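Local coordinates for computational designed protein based on evolution (PDB 6JCC), which has no established function but is a de novo designed six-helix bundle of the caspase recruitment domain type, a branch of the death-fold superfamily, at residues Glu10-Ile15 and Lys58-Ile63; Ala17-Asn22 and Gln84-Lys89; Thr26-Glu31 and Arg79-Gln84; Ala69-Leu74 and Lys92-Glu97. All blocks are in the same frame, centred on the assembly; numbering follows the deposited sequence.

Interaction 1: residues Glu10-Ile15 and Lys58-Ile63; sequences EFLLEI and KLIDFI
Ile60 drives its terminal methyl between the ends of two neighbouring leucines, Leu12 and Leu13, and carries the contact. The apolar packing centres on Ile60 CD1, which lies 3.8 Å from Leu12 CD2 and 3.9 Å from Leu13 CD2. Ile60 reaches this far because CG1 is set opposite its backbone N (chi1 -166°) and the chain then runs on extended to CD1. Leu12 comes in with its CB already aimed at the other helix, and its CD2 also brushes Ile60 CG1 at 4.1 Å. Leu13 starts from the flank instead and swings its tip inward, its side chain crossing that of Ile60 at about a right angle; Leu13 CD2 slides along as far as Ile60 CB, 4.2 Å away. Leu12 and Ile60 are buried, while Leu13 sits nearer the surface.

Backbone bonding runs along each helix. Leu59 O accepts from both Phe62 N and Ile63 N, at 2.9 and 3.1 Å, in the last turn of helix 52-63.

In the death-fold bundle this seam joins helix 6-22 to helix 52-63. Leu16 continues it by touching Ile60 and Ile63, and Leu12 reaches on to Leu90 of helix 84-93. With only aliphatic carbons meeting across the seam, shape and the removal of carbon surface from water hold it, and no directional bond sets the register.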
loop_
_atom_site.group_PDB
_atom_site.type_symbol
_atom_site.label_atom_id
_atom_site.label_comp_id
_atom_site.label_asym_id
_atom_site.label_seq_id
_atom_site.Cartn_x
_atom_site.Cartn_y
_atom_site.Cartn_z
ATOM N N GLU A 10 -9.248 9.555 0.926
ATOM C CA GLU A 10 -9.310 9.732 -0.524
ATOM C C GLU A 10 -7.914 9.761 -1.150
ATOM O O GLU A 10 -7.670 9.097 -2.155
ATOM C CB GLU A 10 -10.084 11.010 -0.872
ATOM N N PHE A 11 -7.004 10.508 -0.536
ATOM C CA PHE A 11 -5.624 10.583 -1.016
ATOM C C PHE A 11 -4.877 9.273 -0.907
ATOM O O PHE A 11 -4.166 8.897 -1.829
ATOM C CB PHE A 11 -4.840 11.656 -0.274
ATOM C CG PHE A 11 -4.903 12.985 -0.931
ATOM C CD1 PHE A 11 -4.331 13.165 -2.174
ATOM C CD2 PHE A 11 -5.540 14.049 -0.324
ATOM C CE1 PHE A 11 -4.385 14.390 -2.803
ATOM C CE2 PHE A 11 -5.598 15.284 -0.944
ATOM C CZ PHE A 11 -5.022 15.452 -2.187
ATOM N N LEU A 12 -5.026 8.592 0.225
ATOM C CA LEU A 12 -4.384 7.294 0.422
ATOM C C LEU A 12 -4.860 6.299 -0.632
ATOM O O LEU A 12 -4.052 5.592 -1.227
ATOM C CB LEU A 12 -4.647 6.757 1.832
ATOM C CG LEU A 12 -4.038 5.393 2.183
ATOM C CD1 LEU A 12 -2.537 5.343 1.929
ATOM C CD2 LEU A 12 -4.341 5.050 3.633
ATOM N N LEU A 13 -6.164 6.273 -0.881
ATOM C CA LEU A 13 -6.725 5.432 -1.938
ATOM C C LEU A 13 -6.188 5.798 -3.324
ATOM O O LEU A 13 -5.865 4.912 -4.107
ATOM C CB LEU A 13 -8.253 5.500 -1.932
ATOM C CG LEU A 13 -8.941 4.769 -0.782
ATOM C CD1 LEU A 13 -10.408 5.151 -0.741
ATOM C CD2 LEU A 13 -8.786 3.261 -0.911
ATOM N N GLU A 14 -6.084 7.092 -3.609
ATOM C CA GLU A 14 -5.547 7.573 -4.884
ATOM C C GLU A 14 -4.084 7.177 -5.077
ATOM O O GLU A 14 -3.690 6.780 -6.167
ATOM C CB GLU A 14 -5.688 9.096 -4.981
ATOM N N ILE A 15 -3.292 7.286 -4.014
ATOM C CA ILE A 15 -1.871 6.931 -4.060
ATOM C C ILE A 15 -1.684 5.433 -4.257
ATOM O O ILE A 15 -0.847 5.021 -5.049
ATOM C CB ILE A 15 -1.122 7.416 -2.804
ATOM C CG1 ILE A 15 -1.113 8.942 -2.788
ATOM C CG2 ILE A 15 0.319 6.917 -2.782
ATOM C CD1 ILE A 15 -1.082 9.527 -1.408
ATOM N N LYS A 58 -9.606 -2.671 -1.635
ATOM C CA LYS A 58 -9.363 -3.938 -0.946
ATOM C C LYS A 58 -8.005 -3.887 -0.237
ATOM O O LYS A 58 -7.878 -4.331 0.900
ATOM C CB LYS A 58 -9.402 -5.113 -1.928
ATOM C CG LYS A 58 -10.681 -5.236 -2.749
ATOM C CD LYS A 58 -11.858 -5.748 -1.935
ATOM C CE LYS A 58 -13.120 -5.827 -2.786
ATOM N NZ LYS A 58 -14.070 -6.869 -2.308
ATOM N N LEU A 59 -7.001 -3.329 -0.908
ATOM C CA LEU A 59 -5.635 -3.294 -0.374
ATOM C C LEU A 59 -5.497 -2.443 0.890
ATOM O O LEU A 59 -4.714 -2.781 1.774
ATOM C CB LEU A 59 -4.652 -2.798 -1.443
ATOM C CG LEU A 59 -3.153 -2.850 -1.117
ATOM C CD1 LEU A 59 -2.697 -4.258 -0.763
ATOM C CD2 LEU A 59 -2.347 -2.315 -2.288
ATOM N N ILE A 60 -6.264 -1.356 0.980
ATOM C CA ILE A 60 -6.175 -0.439 2.128
ATOM C C ILE A 60 -6.334 -1.151 3.482
ATOM O O ILE A 60 -5.694 -0.767 4.457
ATOM C CB ILE A 60 -7.166 0.754 2.000
ATOM C CG1 ILE A 60 -6.816 1.860 3.006
ATOM C CG2 ILE A 60 -8.614 0.301 2.158
ATOM C CD1 ILE A 60 -7.578 3.151 2.794
ATOM N N ASP A 61 -7.177 -2.184 3.537
ATOM C CA ASP A 61 -7.378 -2.962 4.771
ATOM C C ASP A 61 -6.077 -3.555 5.293
ATOM O O ASP A 61 -5.832 -3.566 6.495
ATOM C CB ASP A 61 -8.383 -4.099 4.550
ATOM C CG ASP A 61 -9.803 -3.605 4.391
ATOM O OD1 ASP A 61 -10.102 -2.461 4.788
ATOM O OD2 ASP A 61 -10.637 -4.380 3.885
ATOM N N PHE A 62 -5.248 -4.039 4.378
ATOM C CA PHE A 62 -3.968 -4.639 4.742
ATOM C C PHE A 62 -2.914 -3.578 5.038
ATOM O O PHE A 62 -2.115 -3.740 5.965
ATOM C CB PHE A 62 -3.524 -5.606 3.649
ATOM C CG PHE A 62 -4.509 -6.712 3.424
ATOM C CD1 PHE A 62 -4.569 -7.784 4.306
ATOM C CD2 PHE A 62 -5.412 -6.662 2.366
ATOM C CE1 PHE A 62 -5.490 -8.804 4.123
ATOM C CE2 PHE A 62 -6.336 -7.680 2.178
ATOM C CZ PHE A 62 -6.376 -8.751 3.058
ATOM N N ILE A 63 -2.942 -2.483 4.281
ATOM C CA ILE A 63 -2.052 -1.340 4.518
ATOM C C ILE A 63 -2.224 -0.795 5.941
ATOM O O ILE A 63 -1.240 -0.484 6.610
ATOM C CB ILE A 63 -2.284 -0.214 3.472
ATOM C CG1 ILE A 63 -1.946 -0.688 2.044
ATOM C CG2 ILE A 63 -1.493 1.045 3.804
ATOM C CD1 ILE A 63 -0.515 -1.130 1.808
#

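Interaction 2: residues Ala17-Asn22 and Gln84-Lys89; sequences AEIIAN and QALADK
This is a partly buried helix-to-helix contact, built on one leucine, Leu86, between the C-terminal part of helix 6-22 and the start of helix 84-93. The axes of the two short segments run nearly antiparallel, at 154°, and approach each other to 10.9 Å, so Leu86 has to bridge the gap. Its CB is directed at helix 6-22, and its two methyls are divided between different surroundings. Leu86 CD1 goes to the inner side, 4.0 Å from Ile19 CG1, the two side chains sliding past each other in opposite directions. The same methyl lies 4.1 Å from Asn22 ND2.

Leu86 CD2 turns to the outer, more exposed side and meets the Glu18 carboxylate, 3.4 Å from Glu18 CD, with both carboxylate oxygens only slightly farther off. Glu18 gets there with CG opposite its backbone N (chi1 -176°) and the chain extended.

Such pairing of the first and last helices belongs to the six-helix death-fold bundle of caspase recruitment domains. On the inner side Ile19 meets Leu78 and Ile28, and Ala87, facing away from helix 6-22, packs on helix 68-80.

Near the end of helix 6-22, Asn22 folds its amide back on the preceding turn, where ND2 makes a weak, bent bond of 2.8 Å to Glu18 O. Glu18 OE1 and Lys89 NZ, 6.5 Å apart, are not in contact, though their opposite charges may attract weakly on that side.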
loop_
_atom_site.group_PDB
_atom_site.type_symbol
_atom_site.label_atom_id
_atom_site.label_comp_id
_atom_site.label_asym_id
_atom_site.label_seq_id
_atom_site.Cartn_x
_atom_site.Cartn_y
_atom_site.Cartn_z
ATOM N N ALA A 17 -3.834 3.397 -5.691
ATOM C CA ALA A 17 -4.230 3.163 -7.088
ATOM C C ALA A 17 -3.136 3.566 -8.083
ATOM O O ALA A 17 -2.891 2.855 -9.056
ATOM C CB ALA A 17 -5.528 3.893 -7.407
ATOM N N GLU A 18 -2.484 4.695 -7.829
ATOM C CA GLU A 18 -1.391 5.171 -8.678
ATOM C C GLU A 18 -0.180 4.238 -8.631
ATOM O O GLU A 18 0.430 3.965 -9.663
ATOM C CB GLU A 18 -0.997 6.602 -8.299
ATOM C CG GLU A 18 0.065 7.219 -9.198
ATOM C CD GLU A 18 0.284 8.701 -8.939
ATOM O OE1 GLU A 18 -0.309 9.253 -7.990
ATOM O OE2 GLU A 18 1.074 9.312 -9.686
ATOM N N ILE A 19 0.164 3.757 -7.436
ATOM C CA ILE A 19 1.228 2.754 -7.284
ATOM C C ILE A 19 0.890 1.518 -8.117
ATOM O O ILE A 19 1.711 1.062 -8.913
ATOM C CB ILE A 19 1.447 2.360 -5.799
ATOM C CG1 ILE A 19 2.087 3.519 -5.029
ATOM C CG2 ILE A 19 2.346 1.129 -5.673
ATOM C CD1 ILE A 19 1.893 3.439 -3.529
ATOM N N ILE A 20 -0.325 1.004 -7.929
ATOM C CA ILE A 20 -0.816 -0.187 -8.640
ATOM C C ILE A 20 -0.770 -0.013 -10.165
ATOM O O ILE A 20 -0.420 -0.950 -10.883
ATOM C CB ILE A 20 -2.246 -0.556 -8.165
ATOM C CG1 ILE A 20 -2.195 -1.100 -6.730
ATOM C CG2 ILE A 20 -2.902 -1.592 -9.075
ATOM C CD1 ILE A 20 -3.515 -1.027 -5.993
ATOM N N ALA A 21 -1.108 1.180 -10.649
ATOM C CA ALA A 21 -1.053 1.479 -12.087
ATOM C C ALA A 21 0.355 1.349 -12.680
ATOM O O ALA A 21 0.504 0.992 -13.849
ATOM C CB ALA A 21 -1.603 2.871 -12.358
ATOM N N ASN A 22 1.367 1.633 -11.865
ATOM C CA ASN A 22 2.762 1.617 -12.297
ATOM C C ASN A 22 3.549 0.358 -11.967
ATOM O O ASN A 22 4.479 0.016 -12.684
ATOM C CB ASN A 22 3.500 2.796 -11.665
ATOM C CG ASN A 22 3.049 4.134 -12.218
ATOM O OD1 ASN A 22 3.252 4.426 -13.392
ATOM N ND2 ASN A 22 2.446 4.957 -11.376
ATOM N N GLN A 84 10.212 7.796 -5.952
ATOM C CA GLN A 84 10.463 8.689 -4.816
ATOM C C GLN A 84 9.221 9.495 -4.437
ATOM O O GLN A 84 8.867 9.567 -3.261
ATOM C CB GLN A 84 11.618 9.651 -5.119
ATOM C CG GLN A 84 12.982 8.989 -5.251
ATOM C CD GLN A 84 13.566 8.509 -3.927
ATOM O OE1 GLN A 84 13.302 9.081 -2.869
ATOM N NE2 GLN A 84 14.376 7.456 -3.984
ATOM N N ALA A 85 8.572 10.093 -5.437
ATOM C CA ALA A 85 7.383 10.925 -5.210
ATOM C C ALA A 85 6.224 10.134 -4.604
ATOM O O ALA A 85 5.582 10.603 -3.662
ATOM C CB ALA A 85 6.947 11.601 -6.503
ATOM N N LEU A 86 5.960 8.940 -5.129
ATOM C CA LEU A 86 4.921 8.076 -4.554
ATOM C C LEU A 86 5.263 7.610 -3.139
ATOM O O LEU A 86 4.373 7.505 -2.296
ATOM C CB LEU A 86 4.640 6.868 -5.449
ATOM C CG LEU A 86 4.033 7.182 -6.817
ATOM C CD1 LEU A 86 3.898 5.904 -7.627
ATOM C CD2 LEU A 86 2.685 7.869 -6.697
ATOM N N ALA A 87 6.543 7.343 -2.881
ATOM C CA ALA A 87 7.002 7.007 -1.528
ATOM C C ALA A 87 6.749 8.156 -0.545
ATOM O O ALA A 87 6.272 7.932 0.576
ATOM C CB ALA A 87 8.474 6.627 -1.540
ATOM N N ASP A 88 7.045 9.378 -0.983
ATOM C CA ASP A 88 6.811 10.570 -0.162
ATOM C C ASP A 88 5.331 10.819 0.086
ATOM O O ASP A 88 4.944 11.144 1.206
ATOM C CB ASP A 88 7.424 11.814 -0.809
ATOM C CG ASP A 88 8.934 11.782 -0.827
ATOM O OD1 ASP A 88 9.551 11.100 0.009
ATOM O OD2 ASP A 88 9.506 12.466 -1.688
ATOM N N LYS A 89 4.519 10.687 -0.958
ATOM C CA LYS A 89 3.065 10.857 -0.841
ATOM C C LYS A 89 2.445 9.795 0.060
ATOM O O LYS A 89 1.586 10.105 0.885
ATOM C CB LYS A 89 2.391 10.825 -2.215
ATOM C CG LYS A 89 2.622 12.077 -3.041
ATOM C CD LYS A 89 2.148 11.890 -4.473
ATOM C CE LYS A 89 2.260 13.173 -5.284
ATOM N NZ LYS A 89 3.653 13.693 -5.374
#

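Interaction 3: residues Thr26-Glu31 and Arg79-Gln84; sequences TKILEE and RAHGYQ
The turn carrying Lys27 and Ile28, helical in its backbone angles and leading to the N-cap residue Leu29 of helix 30-34, faces the C-terminal end of helix 68-80, and the nearest CA atoms, of Ile28 and His81, are 8.3 Å apart. His81 fills that gap with its imidazole. Lys27 lays its aliphatic chain against the ring, crossing the histidine side chain at about a right angle: Lys27 CB is 3.6 Å from His81 NE2, and Lys27 CD is 3.9 Å from the same nitrogen. His81 CE1 also comes within 3.6 Å of Lys27 O, while Ile28 CG2 touches more lightly at 4.4 Å from His81 ND1. Both carbon chains meet the ring obliquely.

What fixes the ring is its other nitrogen, ND1, hydrogen-bonded to Ala77 O, four residues earlier in the chain. Just beyond, Gly82 takes a positive phi of 103° in a Schellman motif after the helix, backbone angles that suit glycine. A side-chain bond spans this turn: Arg79 NH1 to Gln84 OE1, 2.9 Å, with the donor lying 42° out of the carbonyl plane, so away from the lone pairs. Arg79 also forms a salt bridge to Asp88 through NH2.

Lys27 NZ bends away to 5.0 Å from His81 NE2. The lysine thus offers the imidazole its methylenes while its ammonium stays at a distance; its charge might disfavour a protonated ring, with Glu30, somewhat farther off, opposing that effect.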
loop_
_atom_site.group_PDB
_atom_site.type_symbol
_atom_site.label_atom_id
_atom_site.label_comp_id
_atom_site.label_asym_id
_atom_site.label_seq_id
_atom_site.Cartn_x
_atom_site.Cartn_y
_atom_site.Cartn_z
ATOM N N THR A 26 2.849 -6.408 -5.073
ATOM C CA THR A 26 3.611 -7.555 -4.566
ATOM C C THR A 26 5.077 -7.190 -4.316
ATOM O O THR A 26 5.655 -7.594 -3.310
ATOM C CB THR A 26 3.549 -8.744 -5.548
ATOM O OG1 THR A 26 2.183 -9.007 -5.891
ATOM C CG2 THR A 26 4.163 -10.005 -4.937
ATOM N N LYS A 27 5.652 -6.399 -5.217
ATOM C CA LYS A 27 7.057 -5.997 -5.125
ATOM C C LYS A 27 7.390 -5.100 -3.944
ATOM O O LYS A 27 8.483 -5.188 -3.403
ATOM C CB LYS A 27 7.494 -5.322 -6.421
ATOM C CG LYS A 27 7.555 -6.300 -7.572
ATOM C CD LYS A 27 8.036 -5.640 -8.841
ATOM C CE LYS A 27 8.163 -6.655 -9.960
ATOM N NZ LYS A 27 9.394 -7.477 -9.827
ATOM N N ILE A 28 6.454 -4.240 -3.559
ATOM C CA ILE A 28 6.659 -3.357 -2.399
ATOM C C ILE A 28 6.140 -3.957 -1.089
ATOM O O ILE A 28 6.441 -3.442 -0.021
ATOM C CB ILE A 28 6.094 -1.933 -2.625
ATOM C CG1 ILE A 28 4.562 -1.923 -2.731
ATOM C CG2 ILE A 28 6.731 -1.315 -3.866
ATOM C CD1 ILE A 28 3.959 -0.538 -2.640
ATOM N N LEU A 29 5.364 -5.037 -1.182
ATOM C CA LEU A 29 4.839 -5.741 -0.004
ATOM C C LEU A 29 5.699 -6.930 0.451
ATOM O O LEU A 29 5.245 -7.735 1.263
ATOM C CB LEU A 29 3.406 -6.213 -0.282
ATOM C CG LEU A 29 2.359 -5.110 -0.442
ATOM C CD1 LEU A 29 1.101 -5.660 -1.097
ATOM C CD2 LEU A 29 2.028 -4.469 0.897
ATOM N N GLU A 30 6.935 -7.026 -0.041
ATOM C CA GLU A 30 7.853 -8.121 0.308
ATOM C C GLU A 30 7.895 -8.434 1.791
ATOM O O GLU A 30 7.612 -9.554 2.198
ATOM C CB GLU A 30 9.283 -7.796 -0.129
ATOM C CG GLU A 30 9.691 -8.380 -1.455
ATOM C CD GLU A 30 11.190 -8.383 -1.601
ATOM O OE1 GLU A 30 11.783 -7.290 -1.651
ATOM O OE2 GLU A 30 11.772 -9.481 -1.644
ATOM N N GLU A 31 8.259 -7.436 2.590
ATOM C CA GLU A 31 8.452 -7.656 4.015
ATOM C C GLU A 31 7.158 -8.027 4.737
ATOM O O GLU A 31 7.147 -8.996 5.485
ATOM C CB GLU A 31 9.155 -6.468 4.684
ATOM C CG GLU A 31 9.545 -6.727 6.129
ATOM C CD GLU A 31 10.548 -7.862 6.271
ATOM O OE1 GLU A 31 11.435 -7.990 5.406
ATOM O OE2 GLU A 31 10.455 -8.634 7.241
ATOM N N ARG A 79 10.895 3.443 -3.086
ATOM C CA ARG A 79 12.105 4.186 -3.456
ATOM C C ARG A 79 13.092 3.300 -4.204
ATOM O O ARG A 79 13.643 3.708 -5.223
ATOM C CB ARG A 79 12.786 4.776 -2.223
ATOM C CG ARG A 79 11.964 5.841 -1.526
ATOM C CD ARG A 79 12.751 6.501 -0.409
ATOM N NE ARG A 79 11.864 7.155 0.552
ATOM C CZ ARG A 79 11.207 8.297 0.344
ATOM N NH1 ARG A 79 11.311 8.962 -0.809
ATOM N NH2 ARG A 79 10.426 8.784 1.306
ATOM N N ALA A 80 13.289 2.080 -3.708
ATOM C CA ALA A 80 14.198 1.122 -4.343
ATOM C C ALA A 80 13.792 0.722 -5.770
ATOM O O ALA A 80 14.656 0.389 -6.577
ATOM C CB ALA A 80 14.351 -0.112 -3.471
ATOM N N HIS A 81 12.492 0.763 -6.071
ATOM C CA HIS A 81 11.972 0.476 -7.418
ATOM C C HIS A 81 11.901 1.694 -8.345
ATOM O O HIS A 81 11.551 1.551 -9.519
ATOM C CB HIS A 81 10.594 -0.189 -7.327
ATOM C CG HIS A 81 10.650 -1.611 -6.873
ATOM N ND1 HIS A 81 10.756 -1.966 -5.546
ATOM C CD2 HIS A 81 10.628 -2.770 -7.571
ATOM C CE1 HIS A 81 10.785 -3.282 -5.445
ATOM N NE2 HIS A 81 10.713 -3.794 -6.660
ATOM N N GLY A 82 12.222 2.876 -7.817
ATOM C CA GLY A 82 12.326 4.108 -8.599
ATOM C C GLY A 82 11.161 5.078 -8.474
ATOM O O GLY A 82 10.915 5.845 -9.403
ATOM N N TYR A 83 10.456 5.072 -7.341
ATOM C CA TYR A 83 9.264 5.917 -7.147
ATOM C C TYR A 83 9.373 6.765 -5.880
ATOM O O TYR A 83 8.708 6.504 -4.875
ATOM C CB TYR A 83 7.996 5.056 -7.142
ATOM C CG TYR A 83 7.806 4.320 -8.443
ATOM C CD1 TYR A 83 7.226 4.951 -9.543
ATOM C CD2 TYR A 83 8.243 3.005 -8.594
ATOM C CE1 TYR A 83 7.069 4.288 -10.750
ATOM C CE2 TYR A 83 8.092 2.333 -9.798
ATOM C CZ TYR A 83 7.505 2.978 -10.872
ATOM O OH TYR A 83 7.350 2.324 -12.070
ATOM N N GLN A 84 10.212 7.796 -5.952
ATOM C CA GLN A 84 10.463 8.689 -4.816
ATOM C C GLN A 84 9.221 9.495 -4.437
ATOM O O GLN A 84 8.867 9.567 -3.261
ATOM C CB GLN A 84 11.618 9.651 -5.119
ATOM C CG GLN A 84 12.982 8.989 -5.251
ATOM C CD GLN A 84 13.566 8.509 -3.927
ATOM O OE1 GLN A 84 13.302 9.081 -2.869
ATOM N NE2 GLN A 84 14.376 7.456 -3.984
#

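Interaction 4: residues Ala69-Leu74 and Lys92-Glu97; sequences AEAQAL and KYLPLE
Ala71 presents its single methyl to two leucines of the C-terminal tail. Ala71 CB lies 4.2 Å from Leu94 CD1 and 4.4 Å from Leu96 CD1, so a small residue on helix 68-80 receives the ends of two larger ones. Both leucines aim their CB at the helix. In Leu96, CG sits beside its own backbone N (chi1 -60°) and the chain then extends toward the alanine.

The backbone between them fits this. Leu94 leaves helix 84-93, and Pro95 forms the centre of an inverse gamma turn, with a weak bond of 3.1 Å from Leu96 N to Leu94 O. The turn is consistent with residues two apart both facing the same helix, while Pro95 packs on Met4, Gln8 and Leu64.

Farther out, Ile63 of helix 52-63 touches both Leu94 and Leu74. Lys92 CG lies over the centre of the Tyr93 ring, 4.2 Å above its plane, and that ring also stacks with Phe11 of helix 6-22. On another flank of helix 68-80, Glu70 is held by a salt bridge to Arg35.

Between the two segments only methyls touch, without directional bonds, so the tail's path probably owes more to the proline turn, the backbone bonding of Pro95 with His2 and burial of the leucines.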
loop_
_atom_site.group_PDB
_atom_site.type_symbol
_atom_site.label_atom_id
_atom_site.label_comp_id
_atom_site.label_asym_id
_atom_site.label_seq_id
_atom_site.Cartn_x
_atom_site.Cartn_y
_atom_site.Cartn_z
ATOM N N ALA A 69 7.676 -0.856 11.198
ATOM C CA ALA A 69 8.776 -1.351 10.359
ATOM C C ALA A 69 8.291 -1.843 8.998
ATOM O O ALA A 69 8.975 -1.671 7.992
ATOM C CB ALA A 69 9.540 -2.456 11.071
ATOM N N GLU A 70 7.110 -2.448 8.972
ATOM C CA GLU A 70 6.499 -2.886 7.715
ATOM C C GLU A 70 6.112 -1.702 6.837
ATOM O O GLU A 70 6.302 -1.739 5.625
ATOM C CB GLU A 70 5.277 -3.756 7.984
ATOM C CG GLU A 70 5.627 -5.145 8.480
ATOM C CD GLU A 70 4.440 -5.926 8.997
ATOM O OE1 GLU A 70 3.357 -5.356 9.231
ATOM O OE2 GLU A 70 4.612 -7.138 9.203
ATOM N N ALA A 71 5.548 -0.664 7.443
ATOM C CA ALA A 71 5.223 0.568 6.715
ATOM C C ALA A 71 6.478 1.216 6.131
ATOM O O ALA A 71 6.483 1.628 4.972
ATOM C CB ALA A 71 4.481 1.545 7.611
ATOM N N GLN A 72 7.546 1.277 6.927
ATOM C CA GLN A 72 8.825 1.808 6.445
ATOM C C GLN A 72 9.418 0.962 5.317
ATOM O O GLN A 72 9.947 1.513 4.353
ATOM C CB GLN A 72 9.838 1.936 7.591
ATOM C CG GLN A 72 11.099 2.723 7.241
ATOM C CD GLN A 72 10.821 4.136 6.746
ATOM O OE1 GLN A 72 11.275 4.528 5.670
ATOM N NE2 GLN A 72 10.066 4.907 7.524
ATOM N N ALA A 73 9.318 -0.363 5.434
ATOM C CA ALA A 73 9.794 -1.283 4.388
ATOM C C ALA A 73 9.087 -1.041 3.058
ATOM O O ALA A 73 9.701 -1.059 1.993
ATOM C CB ALA A 73 9.598 -2.727 4.823
ATOM N N LEU A 74 7.788 -0.803 3.138
ATOM C CA LEU A 74 6.988 -0.503 1.965
ATOM C C LEU A 74 7.460 0.796 1.291
ATOM O O LEU A 74 7.637 0.849 0.072
ATOM C CB LEU A 74 5.530 -0.410 2.393
ATOM C CG LEU A 74 4.455 -0.506 1.331
ATOM C CD1 LEU A 74 3.168 -1.045 1.915
ATOM C CD2 LEU A 74 4.207 0.880 0.819
ATOM N N LYS A 92 3.236 10.423 3.731
ATOM C CA LYS A 92 2.437 11.566 4.193
ATOM C C LYS A 92 1.032 11.157 4.636
ATOM O O LYS A 92 0.576 11.570 5.705
ATOM C CB LYS A 92 2.339 12.621 3.081
ATOM C CG LYS A 92 1.647 13.924 3.465
ATOM C CD LYS A 92 1.420 14.788 2.235
ATOM C CE LYS A 92 0.996 16.200 2.599
ATOM N NZ LYS A 92 0.649 16.997 1.389
ATOM N N TYR A 93 0.355 10.355 3.815
ATOM C CA TYR A 93 -1.055 10.007 4.050
ATOM C C TYR A 93 -1.294 8.693 4.803
ATOM O O TYR A 93 -2.436 8.410 5.177
ATOM C CB TYR A 93 -1.822 10.022 2.726
ATOM C CG TYR A 93 -1.929 11.415 2.143
ATOM C CD1 TYR A 93 -2.766 12.372 2.718
ATOM C CD2 TYR A 93 -1.181 11.787 1.030
ATOM C CE1 TYR A 93 -2.858 13.654 2.193
ATOM C CE2 TYR A 93 -1.271 13.060 0.490
ATOM C CZ TYR A 93 -2.107 13.993 1.077
ATOM O OH TYR A 93 -2.194 15.259 0.547
ATOM N N LEU A 94 -0.243 7.913 5.053
ATOM C CA LEU A 94 -0.366 6.733 5.911
ATOM C C LEU A 94 -0.638 7.200 7.331
ATOM O O LEU A 94 0.127 8.001 7.855
ATOM C CB LEU A 94 0.911 5.885 5.928
ATOM C CG LEU A 94 1.088 4.820 4.854
ATOM C CD1 LEU A 94 2.464 4.194 4.975
ATOM C CD2 LEU A 94 0.024 3.746 4.947
ATOM N N PRO A 95 -1.706 6.690 7.972
ATOM C CA PRO A 95 -1.998 7.072 9.352
ATOM C C PRO A 95 -1.294 6.141 10.345
ATOM O O PRO A 95 -1.912 5.634 11.285
ATOM C CB PRO A 95 -3.508 6.903 9.410
ATOM C CG PRO A 95 -3.726 5.677 8.591
ATOM C CD PRO A 95 -2.730 5.758 7.462
ATOM N N LEU A 96 -0.009 5.921 10.108
ATOM C CA LEU A 96 0.788 4.989 10.871
ATOM C C LEU A 96 2.096 5.665 11.195
ATOM O O LEU A 96 2.554 6.538 10.452
ATOM C CB LEU A 96 1.066 3.728 10.051
ATOM C CG LEU A 96 -0.151 2.925 9.594
ATOM C CD1 LEU A 96 0.237 1.841 8.604
ATOM C CD2 LEU A 96 -0.855 2.313 10.787
ATOM N N GLU A 97 2.700 5.244 12.297
ATOM C CA GLU A 97 3.976 5.789 12.731
ATOM C C GLU A 97 5.114 5.004 12.089
ATOM O O GLU A 97 5.391 5.169 10.901
ATOM C CB GLU A 97 4.070 5.751 14.258
#

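How the interactions relate
The four contacts tie one compact bundle together, with no ligand or active site among them. Interactions 1 and 2 use successive parts of helix 6-22, their centres 11 Å apart, and touch at Ile15 CD1 to Lys89 O, 3.6 Å, among other places. Interactions 2 and 3, about 10 Å apart between centres, share Gln84 and also pack Ala87 CB against Arg79 CG at 3.6 Å. Interaction 4 joins the same core from the tail, where Leu94 CD2 lies unusually close to Ile63 CG2 of interaction 1, at 3.3 Å, and from helix 68-80, where Leu74 CD2 lies 3.7 Å from Ile28 CD1 of interaction 3. Interactions 1 and 3 lie on opposite sides of the chain's centre.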